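PDB 5HXD: murein peptide amidase A from Escherichia coli O157:H7, which probably hydrolyses the gamma-D-glutamyl-diaminopimelic acid amide bond of murein tripeptide in peptidoglycan breakdown, as a zinc-dependent member of the M14 peptidase family. Local coordinates for residues E52-V57 with F156-A161; L160-D165 with T208-P213; T58-L63 with V75-N80; G172-Q177 with A228-W233. All coordinates share one frame; numbering follows the deposited sequence.

Interaction 1: residues E52-V57 with F156-A161; sequences ENSSVV and FHDPLA. With ZN (zinc ion), chain C.
Glu52 runs past Asp158 in the opposite direction, and following it outward from the backbone shows how one chain can serve both packing and metal binding. CB rests on CB of Asp158, and CG approaches the same carbon at 3.6 Å, so the aliphatic half of the glutamate is spent on the strand exit. Its CG stands opposite the carbonyl carbon (chi1 -54°), and the extended chain beyond carries the carboxylate past the backbone of Asp158. There the two oxygens part company. OE2 binds the zinc ion at 2.4 Å, and His49, another predicted ligand, lies beside it. A water lies between OE1 and Phe156 O. A second water joins Glu52 O, Ser55 OG and Phe156 O, the last at 3.1 Å. Farther along the chain, Ser54 OG gives a weak hydrogen bond of 3.4 Å to Asp158 OD2, and Ser55 CB packs on Phe156 CB at 3.7 Å. The imidazole of His157 comes close to both the Glu52 carboxylate and the zinc ion, but its placement in this model is doubtful. His49, Glu52 and the distal His157, all predicted metal ligands, match the HXXE plus histidine zinc site of M14 carboxypeptidases.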
loop_
_atom_site.group_PDB
_atom_site.type_symbol
_atom_site.label_atom_id
_atom_site.label_comp_id
_atom_site.label_asym_id
_atom_site.label_seq_id
_atom_site.Cartn_x
_atom_site.Cartn_y
_atom_site.Cartn_z
ATOM N N GLU A 52 -2.758 -5.847 -0.676
ATOM C CA GLU A 52 -2.052 -6.494 -1.795
ATOM C C GLU A 52 -1.228 -5.486 -2.594
ATOM O O GLU A 52 -1.446 -5.224 -3.781
ATOM C CB GLU A 52 -3.045 -7.264 -2.672
ATOM C CG GLU A 52 -3.875 -8.243 -1.852
ATOM C CD GLU A 52 -4.816 -9.118 -2.665
ATOM O OE1 GLU A 52 -5.219 -8.730 -3.783
ATOM O OE2 GLU A 52 -5.191 -10.194 -2.166
ATOM N N ASN A 53 -0.215 -5.019 -1.889
ATOM C CA ASN A 53 0.685 -3.926 -2.208
ATOM C C ASN A 53 1.779 -4.140 -3.262
ATOM O O ASN A 53 2.162 -3.215 -3.988
ATOM C CB ASN A 53 1.315 -3.571 -0.853
ATOM C CG ASN A 53 0.418 -2.708 -0.030
ATOM O OD1 ASN A 53 0.823 -2.252 1.013
ATOM N ND2 ASN A 53 -0.702 -2.263 -0.626
ATOM N N SER A 54 2.369 -5.334 -3.243
ATOM C CA SER A 54 3.504 -5.641 -4.120
ATOM C C SER A 54 3.190 -5.555 -5.617
ATOM O O SER A 54 4.099 -5.437 -6.439
ATOM C CB SER A 54 4.071 -7.041 -3.816
ATOM O OG SER A 54 3.128 -8.071 -4.090
ATOM N N SER A 55 1.921 -5.614 -5.992
ATOM C CA SER A 55 1.591 -5.450 -7.413
ATOM C C SER A 55 1.283 -3.986 -7.741
ATOM O O SER A 55 1.526 -3.537 -8.851
ATOM C CB SER A 55 0.432 -6.373 -7.828
ATOM O OG SER A 55 -0.481 -6.614 -6.768
ATOM N N VAL A 56 0.791 -3.227 -6.767
ATOM C CA VAL A 56 0.490 -1.817 -7.004
ATOM C C VAL A 56 1.760 -0.992 -7.105
ATOM O O VAL A 56 1.792 0.041 -7.770
ATOM C CB VAL A 56 -0.390 -1.226 -5.909
ATOM C CG1 VAL A 56 -0.679 0.248 -6.199
ATOM C CG2 VAL A 56 -1.675 -2.034 -5.783
ATOM N N VAL A 57 2.824 -1.448 -6.460
ATOM C CA VAL A 57 4.097 -0.759 -6.613
ATOM C C VAL A 57 4.758 -1.214 -7.908
ATOM O O VAL A 57 5.372 -0.418 -8.603
ATOM C CB VAL A 57 5.026 -1.003 -5.425
ATOM C CG1 VAL A 57 6.371 -0.356 -5.668
ATOM C CG2 VAL A 57 4.393 -0.459 -4.155
ATOM N N PHE A 156 -4.531 -7.778 -10.798
ATOM C CA PHE A 156 -3.478 -8.339 -9.951
ATOM C C PHE A 156 -3.853 -8.441 -8.473
ATOM O O PHE A 156 -4.411 -7.496 -7.924
ATOM C CB PHE A 156 -2.220 -7.495 -10.086
ATOM C CG PHE A 156 -1.552 -7.649 -11.391
ATOM C CD1 PHE A 156 -0.570 -8.595 -11.557
ATOM C CD2 PHE A 156 -1.930 -6.875 -12.466
ATOM C CE1 PHE A 156 0.032 -8.770 -12.773
ATOM C CE2 PHE A 156 -1.328 -7.037 -13.683
ATOM C CZ PHE A 156 -0.342 -7.987 -13.836
ATOM N N HIS A 157 -3.532 -9.585 -7.852
ATOM C CA HIS A 157 -3.724 -9.801 -6.410
ATOM C C HIS A 157 -2.518 -10.434 -5.693
ATOM O O HIS A 157 -1.473 -10.655 -6.299
ATOM C CB HIS A 157 -4.942 -10.694 -6.166
ATOM C CG HIS A 157 -6.254 -10.008 -6.364
ATOM N ND1 HIS A 157 -6.654 -9.496 -7.579
ATOM C CD2 HIS A 157 -7.273 -9.769 -5.506
ATOM C CE1 HIS A 157 -7.854 -8.963 -7.460
ATOM N NE2 HIS A 157 -8.258 -9.122 -6.212
ATOM N N ASP A 158 -2.714 -10.730 -4.401
ATOM C CA ASP A 158 -1.802 -11.481 -3.510
ATOM C C ASP A 158 -2.546 -12.583 -2.776
ATOM O O ASP A 158 -3.732 -12.426 -2.486
ATOM C CB ASP A 158 -1.195 -10.589 -2.423
ATOM C CG ASP A 158 0.080 -9.958 -2.832
ATOM O OD1 ASP A 158 0.576 -10.283 -3.930
ATOM O OD2 ASP A 158 0.578 -9.121 -2.048
ATOM N N PRO A 159 -1.848 -13.669 -2.397
ATOM C CA PRO A 159 -0.477 -14.039 -2.738
ATOM C C PRO A 159 -0.436 -15.461 -3.292
ATOM O O PRO A 159 0.451 -16.229 -2.920
ATOM C CB PRO A 159 0.223 -13.963 -1.385
ATOM C CG PRO A 159 -0.912 -14.383 -0.376
ATOM C CD PRO A 159 -2.237 -14.358 -1.158
ATOM N N LEU A 160 -1.388 -15.798 -4.160
ATOM C CA LEU A 160 -1.629 -17.187 -4.526
ATOM C C LEU A 160 -0.741 -17.700 -5.654
ATOM O O LEU A 160 -0.886 -18.852 -6.072
ATOM C CB LEU A 160 -3.094 -17.370 -4.896
ATOM C CG LEU A 160 -3.980 -16.983 -3.717
ATOM C CD1 LEU A 160 -5.417 -17.234 -4.066
ATOM C CD2 LEU A 160 -3.579 -17.743 -2.446
ATOM N N ALA A 161 0.167 -16.848 -6.129
ATOM C CA ALA A 161 1.264 -17.264 -7.008
ATOM C C ALA A 161 0.818 -18.031 -8.264
ATOM O O ALA A 161 1.300 -19.139 -8.530
ATOM C CB ALA A 161 2.273 -18.100 -6.217
HETATM ZN ZN ZN C . -6.847 -11.544 -3.352
HETATM O O HOH W 1 -5.449 -6.576 -4.947
HETATM O O HOH W 2 -3.264 -5.591 -5.715
#

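Interaction 2: residues L160-D165 with T208-P213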
loop_
_atom_site.group_PDB
_atom_site.type_symbol
_atom_site.label_atom_id
_atom_site.label_comp_id
_atom_site.label_asym_id
_atom_site.label_seq_id
_atom_site.Cartn_x
_atom_site.Cartn_y
_atom_site.Cartn_z
ATOM N N LEU A 160 -1.388 -15.798 -4.160
ATOM C CA LEU A 160 -1.629 -17.187 -4.526
ATOM C C LEU A 160 -0.741 -17.700 -5.654
ATOM O O LEU A 160 -0.886 -18.852 -6.072
ATOM C CB LEU A 160 -3.094 -17.370 -4.896
ATOM C CG LEU A 160 -3.980 -16.983 -3.717
ATOM C CD1 LEU A 160 -5.417 -17.234 -4.066
ATOM C CD2 LEU A 160 -3.579 -17.743 -2.446
ATOM N N ALA A 161 0.167 -16.848 -6.129
ATOM C CA ALA A 161 1.264 -17.264 -7.008
ATOM C C ALA A 161 0.818 -18.031 -8.264
ATOM O O ALA A 161 1.300 -19.139 -8.530
ATOM C CB ALA A 161 2.273 -18.100 -6.217
ATOM N N CYS A 162 -0.070 -17.427 -9.047
ATOM C CA CYS A 162 -0.562 -18.083 -10.248
ATOM C C CYS A 162 -1.366 -17.139 -11.140
ATOM O O CYS A 162 -1.792 -16.069 -10.699
ATOM C CB CYS A 162 -1.430 -19.277 -9.869
ATOM S SG CYS A 162 -2.902 -18.776 -8.976
ATOM N N ILE A 163 -1.569 -17.562 -12.389
ATOM C CA ILE A 163 -2.374 -16.841 -13.368
ATOM C C ILE A 163 -3.710 -17.549 -13.572
ATOM O O ILE A 163 -3.740 -18.669 -14.088
ATOM C CB ILE A 163 -1.661 -16.738 -14.726
ATOM C CG1 ILE A 163 -0.272 -16.123 -14.570
ATOM C CG2 ILE A 163 -2.505 -15.933 -15.716
ATOM C CD1 ILE A 163 -0.292 -14.724 -14.056
ATOM N N GLU A 164 -4.812 -16.912 -13.177
ATOM C CA GLU A 164 -6.125 -17.542 -13.302
ATOM C C GLU A 164 -6.860 -17.092 -14.550
ATOM O O GLU A 164 -7.542 -16.072 -14.525
ATOM C CB GLU A 164 -6.988 -17.231 -12.098
ATOM C CG GLU A 164 -6.385 -17.642 -10.795
ATOM C CD GLU A 164 -7.147 -17.090 -9.632
ATOM O OE1 GLU A 164 -8.378 -17.320 -9.568
ATOM O OE2 GLU A 164 -6.515 -16.423 -8.789
ATOM N N ASP A 165 -6.727 -17.849 -15.635
ATOM C CA ASP A 165 -7.419 -17.519 -16.871
ATOM C C ASP A 165 -8.522 -18.524 -17.141
ATOM O O ASP A 165 -8.248 -19.642 -17.581
ATOM C CB ASP A 165 -6.447 -17.481 -18.049
ATOM C CG ASP A 165 -7.056 -16.844 -19.279
ATOM O OD1 ASP A 165 -8.299 -16.787 -19.359
ATOM O OD2 ASP A 165 -6.301 -16.390 -20.167
ATOM N N THR A 208 -7.303 -12.994 -13.439
ATOM C CA THR A 208 -6.633 -12.556 -12.222
ATOM C C THR A 208 -5.217 -13.138 -12.195
ATOM O O THR A 208 -5.011 -14.351 -12.314
ATOM C CB THR A 208 -7.415 -12.931 -10.941
ATOM O OG1 THR A 208 -7.670 -14.337 -10.919
ATOM C CG2 THR A 208 -8.735 -12.186 -10.897
ATOM N N ALA A 209 -4.246 -12.239 -12.094
ATOM C CA ALA A 209 -2.854 -12.608 -11.959
ATOM C C ALA A 209 -2.442 -12.492 -10.498
ATOM O O ALA A 209 -2.236 -11.375 -10.007
ATOM C CB ALA A 209 -1.978 -11.713 -12.832
ATOM N N GLU A 210 -2.311 -13.623 -9.801
ATOM C CA GLU A 210 -1.912 -13.604 -8.382
ATOM C C GLU A 210 -0.398 -13.678 -8.199
ATOM O O GLU A 210 0.225 -14.699 -8.491
ATOM C CB GLU A 210 -2.563 -14.754 -7.623
ATOM C CG GLU A 210 -4.060 -14.708 -7.604
ATOM C CD GLU A 210 -4.579 -14.220 -6.293
ATOM O OE1 GLU A 210 -3.780 -13.630 -5.539
ATOM O OE2 GLU A 210 -5.777 -14.441 -6.008
ATOM N N PHE A 211 0.187 -12.587 -7.718
ATOM C CA PHE A 211 1.589 -12.579 -7.334
ATOM C C PHE A 211 1.842 -13.646 -6.282
ATOM O O PHE A 211 0.913 -14.125 -5.637
ATOM C CB PHE A 211 1.984 -11.223 -6.776
ATOM C CG PHE A 211 2.646 -10.326 -7.761
ATOM C CD1 PHE A 211 2.522 -10.546 -9.119
ATOM C CD2 PHE A 211 3.402 -9.248 -7.322
ATOM C CE1 PHE A 211 3.136 -9.694 -10.033
ATOM C CE2 PHE A 211 4.027 -8.398 -8.223
ATOM C CZ PHE A 211 3.892 -8.620 -9.582
ATOM N N PRO A 212 3.105 -14.031 -6.098
ATOM C CA PRO A 212 3.403 -14.865 -4.933
ATOM C C PRO A 212 3.650 -13.949 -3.749
ATOM O O PRO A 212 3.610 -12.727 -3.933
ATOM C CB PRO A 212 4.666 -15.601 -5.353
ATOM C CG PRO A 212 5.384 -14.587 -6.225
ATOM C CD PRO A 212 4.295 -13.799 -6.939
ATOM N N PRO A 213 3.873 -14.509 -2.550
ATOM C CA PRO A 213 4.358 -13.621 -1.488
ATOM C C PRO A 213 5.707 -13.061 -1.900
ATOM O O PRO A 213 6.610 -13.825 -2.237
ATOM C CB PRO A 213 4.472 -14.538 -0.280
ATOM C CG PRO A 213 3.509 -15.653 -0.567
ATOM C CD PRO A 213 3.589 -15.866 -2.050
#
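Glu210 and Cys162 face each other as a hydrogen-bonded antiparallel pair: Glu210 N donates to Cys162 O at 2.7 Å, and Cys162 N returns a bond to Glu210 O at 2.8 Å, on a lone pair in the carbonyl plane. Ala161 also faces Glu210, which makes this a G1 beta bulge. Ala161 N bonds instead to Phe211 O, 2.9 Å away, meeting that oxygen from above the carbonyl plane. Glu210 is bent at chi2 (-103°), and its carboxylate lies alongside Leu160, with OE2 3.4 Å from Leu160 CD1. Two residues along from Cys162, Glu164 N bonds to Thr208 O, and the Glu164 side chain shares the face of Cys162, Thr208 and Glu210. On the other face Ile163 CD1 packs against Ala209 CB at 3.7 Å. In the next shell, backbone bonds from Ala209 to Ser155 and His157, and from Ile163 to Pro182 and Val184, tie both strands into the mixed sheet, while Val187 N gives a weak bond to Glu164 OE1. Glu210 is the predicted proton donor/acceptor. Its OE2 lies 3.5 Å from Glu164 OE2 with no bond between them, the two carboxylates nearly coplanar (7°): like charges brought together on one face of the sheet.

Interaction 3: residues T58-L63 with V75-N80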
loop_
_atom_site.group_PDB
_atom_site.type_symbol
_atom_site.label_atom_id
_atom_site.label_comp_id
_atom_site.label_asym_id
_atom_site.label_seq_id
_atom_site.Cartn_x
_atom_site.Cartn_y
_atom_site.Cartn_z
ATOM N N THR A 58 4.587 -2.491 -8.240
ATOM C CA THR A 58 5.162 -3.060 -9.452
ATOM C C THR A 58 4.568 -2.436 -10.707
ATOM O O THR A 58 5.295 -2.026 -11.614
ATOM C CB THR A 58 4.952 -4.573 -9.525
ATOM O OG1 THR A 58 5.700 -5.213 -8.488
ATOM C CG2 THR A 58 5.429 -5.094 -10.875
ATOM N N LEU A 59 3.240 -2.368 -10.745
ATOM C CA LEU A 59 2.528 -1.722 -11.847
ATOM C C LEU A 59 2.808 -0.224 -11.922
ATOM O O LEU A 59 2.900 0.326 -13.011
ATOM C CB LEU A 59 1.024 -1.963 -11.726
ATOM C CG LEU A 59 0.168 -1.412 -12.869
ATOM C CD1 LEU A 59 0.635 -1.977 -14.198
ATOM C CD2 LEU A 59 -1.302 -1.736 -12.623
ATOM N N SER A 60 2.939 0.433 -10.770
ATOM C CA SER A 60 3.284 1.857 -10.721
ATOM C C SER A 60 4.699 2.091 -11.232
ATOM O O SER A 60 5.003 3.151 -11.787
ATOM C CB SER A 60 3.153 2.404 -9.292
ATOM O OG SER A 60 3.475 3.791 -9.235
ATOM N N CYS A 61 5.566 1.096 -11.027
ATOM C CA CYS A 61 6.954 1.169 -11.481
ATOM C C CYS A 61 7.014 0.942 -12.976
ATOM O O CYS A 61 7.722 1.645 -13.697
ATOM C CB CYS A 61 7.831 0.145 -10.756
ATOM S SG CYS A 61 8.321 0.637 -9.080
ATOM N N ALA A 62 6.257 -0.046 -13.434
ATOM C CA ALA A 62 6.192 -0.352 -14.844
ATOM C C ALA A 62 5.611 0.818 -15.610
ATOM O O ALA A 62 6.128 1.182 -16.648
ATOM C CB ALA A 62 5.381 -1.584 -15.070
ATOM N N LEU A 63 4.551 1.417 -15.080
ATOM C CA LEU A 63 3.916 2.563 -15.714
ATOM C C LEU A 63 4.861 3.758 -15.782
ATOM O O LEU A 63 4.800 4.552 -16.715
ATOM C CB LEU A 63 2.638 2.925 -14.965
ATOM C CG LEU A 63 1.757 4.087 -15.424
ATOM C CD1 LEU A 63 1.315 3.912 -16.840
ATOM C CD2 LEU A 63 0.543 4.150 -14.536
ATOM N N VAL A 75 -4.761 1.735 -17.409
ATOM C CA VAL A 75 -4.212 1.337 -16.109
ATOM C C VAL A 75 -4.910 1.995 -14.922
ATOM O O VAL A 75 -5.085 3.217 -14.887
ATOM C CB VAL A 75 -2.695 1.654 -16.027
ATOM C CG1 VAL A 75 -2.160 1.407 -14.608
ATOM C CG2 VAL A 75 -1.916 0.832 -17.060
ATOM N N VAL A 76 -5.317 1.155 -13.970
ATOM C CA VAL A 76 -5.737 1.577 -12.633
ATOM C C VAL A 76 -4.807 0.979 -11.562
ATOM O O VAL A 76 -4.827 -0.228 -11.310
ATOM C CB VAL A 76 -7.191 1.134 -12.340
ATOM C CG1 VAL A 76 -7.554 1.366 -10.863
ATOM C CG2 VAL A 76 -8.158 1.814 -13.289
ATOM N N LEU A 77 -3.985 1.814 -10.936
ATOM C CA LEU A 77 -3.036 1.325 -9.929
ATOM C C LEU A 77 -3.722 0.858 -8.649
ATOM O O LEU A 77 -3.314 -0.141 -8.058
ATOM C CB LEU A 77 -2.014 2.403 -9.583
ATOM C CG LEU A 77 -1.033 2.736 -10.697
ATOM C CD1 LEU A 77 -0.165 3.905 -10.311
ATOM C CD2 LEU A 77 -0.197 1.523 -10.959
ATOM N N CYS A 78 -4.760 1.567 -8.215
ATOM C CA CYS A 78 -5.371 1.238 -6.938
ATOM C C CYS A 78 -6.899 1.388 -6.956
ATOM O O CYS A 78 -7.446 2.497 -6.920
ATOM C CB CYS A 78 -4.745 2.104 -5.840
ATOM S SG CYS A 78 -5.026 1.523 -4.178
ATOM N N VAL A 79 -7.585 0.249 -7.026
ATOM C CA VAL A 79 -9.041 0.228 -7.032
ATOM C C VAL A 79 -9.574 0.742 -5.685
ATOM O O VAL A 79 -10.582 1.451 -5.632
ATOM C CB VAL A 79 -9.574 -1.201 -7.335
ATOM C CG1 VAL A 79 -11.047 -1.315 -7.023
ATOM C CG2 VAL A 79 -9.318 -1.590 -8.795
ATOM N N ASN A 80 -8.838 0.437 -4.613
ATOM C CA ASN A 80 -9.278 0.663 -3.235
ATOM C C ASN A 80 -8.316 1.541 -2.443
ATOM O O ASN A 80 -7.689 1.070 -1.520
ATOM C CB ASN A 80 -9.438 -0.702 -2.561
ATOM C CG ASN A 80 -9.925 -0.628 -1.130
ATOM O OD1 ASN A 80 -10.396 0.408 -0.665
ATOM N ND2 ASN A 80 -9.835 -1.752 -0.429
#
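Leu59 and Leu63, one turn apart on helix 53-65, meet Val75 across the interior of a beta-alpha-beta unit made of strand 43-45, the helix and strand 74-76. The contact is mostly apolar, without a hydrogen bond between the segments, and it illustrates how a repeated rotamer can present matching surfaces to a strand. Both leucines hold CG opposite the backbone nitrogen, chi1 near 180°, with chi2 at 57°, a shape that sends CD2 of each toward Val75, tip to tip. Leu77 behaves differently. Its CB leaves the backbone at a slant to the helix, but with CG opposite its carbonyl carbon (chi1 -69°) and an extended chi2 the two terminal methyls swing over to it. One of them, CD2, settles against Leu59 CG at 3.5 Å and lies over the backbone at Ser60; the other, CD1, meets Ser60 CB at 3.8 Å and comes within 4.3 Å of Leu63 CD2. Both methyls therefore touch Ser60, and CD2 also reaches Leu59. Ser60 turns its hydroxyl to other partners, bonding to Arg64 NE and to Leu86 O of the second subunit. Phe13 packs on both Ser60 and Leu77, while Met227 of helix 224-230 and Ile44 of the neighbouring strand touch Leu59. Val75 CG1 lies 3.8 Å from Leu59 CD2 and 3.9 Å from Leu63 CD2.

Interaction 4: residues G172-Q177 with A228-W233; sequences GEWLAQ and ANLLRW
Trp174 is the bump here, and Asn229, Leu230 and Trp233 shape the hollow that receives it. With its CG set opposite the backbone nitrogen (chi1 -177°), the indole stands out from helix 170-178 and inserts its six-membered ring against Asn229 and Leu230. The outer rim meets two different walls: CZ2 abuts Asn229 CB at 3.7 Å, close to the plane of the ring, while CZ3 touches Leu230 CD1 at 3.8 Å. Over one face lies Trp233, whose pyrrole edge points down onto the five-membered ring of Trp174 in an edge-to-face stack, the planes 63° apart and the centroids 4.4 Å. NE1 of Trp233 sits 3.4 Å from Trp174 CG, and Trp233 CD1 lies over Trp174 CD2. At the edge of the indole, Leu175 reaches Leu230, CD2 to CD2 at 3.8 Å. A type I turn from Leu230 to Trp233 brings the second tryptophan back toward the first helix, where it also touches Glu170 and Leu171. Beneath the two helices runs strand 153-157, with Leu175 resting on Val154 and Leu230 on Phe156, two residues farther along the same strand.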
loop_
_atom_site.group_PDB
_atom_site.type_symbol
_atom_site.label_atom_id
_atom_site.label_comp_id
_atom_site.label_asym_id
_atom_site.label_seq_id
_atom_site.Cartn_x
_atom_site.Cartn_y
_atom_site.Cartn_z
ATOM N N GLY A 172 -3.266 -15.363 -21.271
ATOM C CA GLY A 172 -3.154 -16.192 -20.089
ATOM C C GLY A 172 -1.887 -17.024 -20.073
ATOM O O GLY A 172 -1.263 -17.199 -19.017
ATOM N N GLU A 173 -1.508 -17.542 -21.240
ATOM C CA GLU A 173 -0.286 -18.335 -21.363
ATOM C C GLU A 173 0.935 -17.427 -21.501
ATOM O O GLU A 173 2.030 -17.788 -21.077
ATOM C CB GLU A 173 -0.395 -19.315 -22.542
ATOM C CG GLU A 173 -1.497 -20.347 -22.311
ATOM C CD GLU A 173 -1.619 -21.400 -23.389
ATOM O OE1 GLU A 173 -2.066 -21.076 -24.519
ATOM O OE2 GLU A 173 -1.291 -22.566 -23.080
ATOM N N TRP A 174 0.746 -16.244 -22.073
ATOM C CA TRP A 174 1.796 -15.244 -22.049
ATOM C C TRP A 174 2.116 -14.871 -20.613
ATOM O O TRP A 174 3.281 -14.859 -20.209
ATOM C CB TRP A 174 1.403 -13.990 -22.824
ATOM C CG TRP A 174 2.525 -13.008 -22.840
ATOM C CD1 TRP A 174 3.541 -12.950 -23.742
ATOM C CD2 TRP A 174 2.771 -11.959 -21.891
ATOM N NE1 TRP A 174 4.404 -11.931 -23.422
ATOM C CE2 TRP A 174 3.954 -11.306 -22.289
ATOM C CE3 TRP A 174 2.109 -11.510 -20.744
ATOM C CZ2 TRP A 174 4.490 -10.223 -21.581
ATOM C CZ3 TRP A 174 2.647 -10.431 -20.037
ATOM C CH2 TRP A 174 3.821 -9.801 -20.462
ATOM N N LEU A 175 1.074 -14.557 -19.846
ATOM C CA LEU A 175 1.234 -14.115 -18.462
ATOM C C LEU A 175 1.937 -15.184 -17.650
ATOM O O LEU A 175 2.824 -14.885 -16.845
ATOM C CB LEU A 175 -0.129 -13.778 -17.833
ATOM C CG LEU A 175 -0.809 -12.476 -18.279
ATOM C CD1 LEU A 175 -2.273 -12.446 -17.883
ATOM C CD2 LEU A 175 -0.076 -11.261 -17.730
ATOM N N ALA A 176 1.544 -16.436 -17.872
ATOM C CA ALA A 176 2.097 -17.548 -17.107
ATOM C C ALA A 176 3.587 -17.649 -17.342
ATOM O O ALA A 176 4.370 -17.823 -16.404
ATOM C CB ALA A 176 1.413 -18.848 -17.470
ATOM N N GLN A 177 3.974 -17.497 -18.603
ATOM C CA GLN A 177 5.367 -17.623 -18.991
ATOM C C GLN A 177 6.168 -16.392 -18.571
ATOM O O GLN A 177 7.214 -16.520 -17.935
ATOM C CB GLN A 177 5.472 -17.860 -20.502
ATOM C CG GLN A 177 6.140 -19.188 -20.869
ATOM C CD GLN A 177 5.732 -19.715 -22.246
ATOM O OE1 GLN A 177 4.912 -19.112 -22.943
ATOM N NE2 GLN A 177 6.309 -20.852 -22.640
ATOM N N ALA A 228 6.210 -4.344 -17.480
ATOM C CA ALA A 228 6.461 -3.402 -18.569
ATOM C C ALA A 228 6.045 -3.957 -19.934
ATOM O O ALA A 228 5.577 -3.213 -20.795
ATOM C CB ALA A 228 7.934 -3.020 -18.596
ATOM N N ASN A 229 6.236 -5.253 -20.142
ATOM C CA ASN A 229 5.915 -5.853 -21.438
ATOM C C ASN A 229 4.411 -6.060 -21.573
ATOM O O ASN A 229 3.872 -6.027 -22.686
ATOM C CB ASN A 229 6.656 -7.181 -21.648
ATOM C CG ASN A 229 8.154 -6.996 -21.801
ATOM O OD1 ASN A 229 8.622 -5.943 -22.231
ATOM N ND2 ASN A 229 8.914 -8.021 -21.442
ATOM N N LEU A 230 3.744 -6.247 -20.432
ATOM C CA LEU A 230 2.288 -6.386 -20.379
ATOM C C LEU A 230 1.577 -5.094 -20.774
ATOM O O LEU A 230 0.503 -5.127 -21.385
ATOM C CB LEU A 230 1.840 -6.812 -18.980
ATOM C CG LEU A 230 0.323 -6.957 -18.819
ATOM C CD1 LEU A 230 -0.237 -7.901 -19.886
ATOM C CD2 LEU A 230 -0.037 -7.436 -17.420
ATOM N N LEU A 231 2.176 -3.957 -20.429
ATOM C CA LEU A 231 1.618 -2.655 -20.814
ATOM C C LEU A 231 1.617 -2.460 -22.339
ATOM O O LEU A 231 0.885 -1.620 -22.852
ATOM C CB LEU A 231 2.387 -1.511 -20.137
ATOM C CG LEU A 231 2.426 -1.526 -18.596
ATOM C CD1 LEU A 231 3.586 -0.720 -18.043
ATOM C CD2 LEU A 231 1.134 -1.021 -18.001
ATOM N N ARG A 232 2.427 -3.241 -23.054
ATOM C CA ARG A 232 2.534 -3.123 -24.513
ATOM C C ARG A 232 2.221 -4.434 -25.239
ATOM O O ARG A 232 2.680 -4.644 -26.353
ATOM C CB ARG A 232 3.944 -2.657 -24.904
ATOM C CG ARG A 232 5.055 -3.587 -24.409
ATOM C CD ARG A 232 6.426 -3.233 -24.985
ATOM N NE ARG A 232 7.420 -4.275 -24.710
ATOM C CZ ARG A 232 8.673 -4.254 -25.158
ATOM N NH1 ARG A 232 9.086 -3.236 -25.898
ATOM N NH2 ARG A 232 9.514 -5.243 -24.865
ATOM N N TRP A 233 1.451 -5.310 -24.601
ATOM C CA TRP A 233 1.225 -6.655 -25.111
ATOM C C TRP A 233 0.259 -6.676 -26.284
ATOM O O TRP A 233 -0.786 -6.035 -26.243
ATOM C CB TRP A 233 0.695 -7.566 -24.006
ATOM C CG TRP A 233 0.359 -8.991 -24.460
ATOM C CD1 TRP A 233 1.176 -10.081 -24.388
ATOM C CD2 TRP A 233 -0.877 -9.468 -25.033
ATOM N NE1 TRP A 233 0.537 -11.199 -24.881
ATOM C CE2 TRP A 233 -0.741 -10.845 -25.284
ATOM C CE3 TRP A 233 -2.101 -8.855 -25.371
ATOM C CZ2 TRP A 233 -1.746 -11.633 -25.840
ATOM C CZ3 TRP A 233 -3.112 -9.634 -25.921
ATOM C CH2 TRP A 233 -2.928 -11.007 -26.148
#

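In the fold
From the N terminus, residues 52-57 open interaction 1 and residues 58-63, the next part of the same helix, open interaction 3. The latter closes early at 75-80, closing the helix-to-strand half of a beta-alpha-beta unit that lies entirely within the long loop closed at 156-161. Interaction 2 begins where interaction 1 ends, the two sharing Leu160 and Ala161. It then crosses interaction 4: 172-177 falls before 208-213 closes the first loop, and 228-233 closes the second afterwards. Interactions 1, 2 and 3 all reach the mixed sheet. Interaction 4 joins two helices, touching Ile163 of interaction 2, Phe156 of interaction 1 and, through Leu231, the helix of interaction 3.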